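Local coordinates for nematode fatty acid retinoid binding protein (Necator americanus, PDB 4XCP) that probably binds lipids, in keeping with its fatty acid and retinol-binding family, and holds palmitic acid in its crystal structure, at residues Ile89-Pro94 / Gly148-Phe153. Numbering follows the deposited sequence.
Sequences IAALGP and GKQFPF
Ala91 and Gln150, the closest pair along the two backbones with CA atoms 7.6 Å apart, face each other where two helix-to-helix corners meet in this all-helical fatty acid and retinol-binding fold. One corner, 89-94, leads from helix 72-90 into helix 94-115; the other, 148-153, joins helix 141-150 to helix 152-159. The methyl of Ala91 sits over the flat face of the Gln150 amide, Ala91 CB being 3.7 Å from Gln150 CD; so small a residue lets the amide settle there. The glutamine chain bends at chi2, and Gln150 CG meets Leu92 CD2 at 3.6 Å as the two side chains run past each other in opposite directions. A forked leucine suits a place between two neighbours: its other branch, Leu92 CD1, comes more loosely to the edge of the Phe151 ring, 4.3 Å from Phe151 CE2, while the residue also packs on Ala100. Phe151 follows helix 141-150 and holds the N-cap position of the next helix, and its ring meets that of Phe147, the two planes only about 20° apart. Each corner is also bonded to the helix that leads into the other: Asp146 OD2 accepts from Gly93 N, and Lys88 NZ donates to Gln150 O. The side chain of buried Ile89, about 6 Å from a bound palmitic acid, starts away from the facing corner, yet CG1 beside the backbone N (chi1 -56°) and a further bend at chi2 (-53°) bring CD1 back to it. Ile89 CD1 touches the phenyl ring at its edge, 3.6 Å from Phe151 CZ.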
# COMPACT_ATOMS: atom_id res chain seq x y z
N ILE A 89 1.14 -12.65 3.38
CA ILE A 89 0.32 -12.51 4.59
C ILE A 89 -0.09 -13.90 5.12
O ILE A 89 0.00 -14.14 6.32
CB ILE A 89 -0.93 -11.60 4.37
CG1 ILE A 89 -0.58 -10.18 3.84
CG2 ILE A 89 -1.84 -11.49 5.61
CD1 ILE A 89 0.36 -9.41 4.56
N ALA A 90 -0.48 -14.82 4.21
CA ALA A 90 -0.88 -16.20 4.53
C ALA A 90 0.24 -16.99 5.26
O ALA A 90 -0.07 -17.87 6.06
CB ALA A 90 -1.31 -16.94 3.27
N ALA A 91 1.52 -16.68 4.98
CA ALA A 91 2.68 -17.32 5.60
C ALA A 91 3.01 -16.74 6.99
O ALA A 91 3.85 -17.28 7.70
CB ALA A 91 3.89 -17.22 4.68
N LEU A 92 2.34 -15.65 7.41
CA LEU A 92 2.62 -15.05 8.71
C LEU A 92 1.85 -15.67 9.87
O LEU A 92 0.72 -16.13 9.69
CB LEU A 92 2.32 -13.53 8.68
CG LEU A 92 3.13 -12.64 7.72
CD1 LEU A 92 2.57 -11.21 7.73
CD2 LEU A 92 4.58 -12.60 8.13
N GLY A 93 2.44 -15.61 11.06
CA GLY A 93 1.81 -16.00 12.31
C GLY A 93 0.80 -14.93 12.69
O GLY A 93 0.77 -13.88 12.05
N PRO A 94 -0.06 -15.16 13.70
CA PRO A 94 -1.13 -14.17 14.02
C PRO A 94 -0.70 -12.72 14.29
O PRO A 94 -1.42 -11.81 13.90
CB PRO A 94 -1.82 -14.76 15.26
CG PRO A 94 -1.50 -16.20 15.24
CD PRO A 94 -0.18 -16.37 14.54
N GLY A 148 9.50 -9.56 8.73
CA GLY A 148 10.72 -9.34 7.96
C GLY A 148 11.07 -10.43 6.96
O GLY A 148 11.66 -10.15 5.91
N LYS A 149 10.71 -11.69 7.28
CA LYS A 149 10.95 -12.86 6.41
C LYS A 149 10.11 -12.75 5.14
O LYS A 149 10.58 -13.09 4.05
CB LYS A 149 10.64 -14.15 7.19
CG LYS A 149 10.97 -15.44 6.47
CD LYS A 149 11.20 -16.57 7.46
CE LYS A 149 11.06 -17.93 6.84
NZ LYS A 149 9.67 -18.44 6.97
N GLN A 150 8.87 -12.24 5.26
CA GLN A 150 7.96 -12.08 4.13
C GLN A 150 8.11 -10.74 3.45
O GLN A 150 7.86 -10.64 2.25
CB GLN A 150 6.49 -12.31 4.56
CG GLN A 150 6.18 -13.71 5.15
CD GLN A 150 6.72 -14.88 4.36
OE1 GLN A 150 7.30 -15.82 4.92
NE2 GLN A 150 6.57 -14.84 3.06
N PHE A 151 8.46 -9.70 4.22
CA PHE A 151 8.57 -8.34 3.70
C PHE A 151 9.92 -7.72 4.04
O PHE A 151 9.96 -6.82 4.87
CB PHE A 151 7.42 -7.50 4.24
CG PHE A 151 6.06 -7.95 3.78
CD1 PHE A 151 5.57 -7.58 2.54
CD2 PHE A 151 5.26 -8.74 4.60
CE1 PHE A 151 4.30 -7.97 2.12
CE2 PHE A 151 3.99 -9.14 4.19
CZ PHE A 151 3.51 -8.74 2.96
N PRO A 152 11.03 -8.19 3.40
CA PRO A 152 12.36 -7.66 3.78
C PRO A 152 12.60 -6.21 3.41
O PRO A 152 13.36 -5.55 4.12
CB PRO A 152 13.33 -8.62 3.07
CG PRO A 152 12.57 -9.14 1.90
CD PRO A 152 11.15 -9.25 2.38
N PHE A 153 11.95 -5.70 2.35
CA PHE A 153 12.13 -4.29 1.98
C PHE A 153 11.51 -3.39 3.04
O PHE A 153 12.15 -2.42 3.46
CB PHE A 153 11.54 -3.97 0.58
CG PHE A 153 11.70 -2.51 0.22
CD1 PHE A 153 12.85 -2.05 -0.42
CD2 PHE A 153 10.73 -1.58 0.58
CE1 PHE A 153 13.01 -0.69 -0.70
CE2 PHE A 153 10.90 -0.22 0.31
CZ PHE A 153 12.04 0.21 -0.33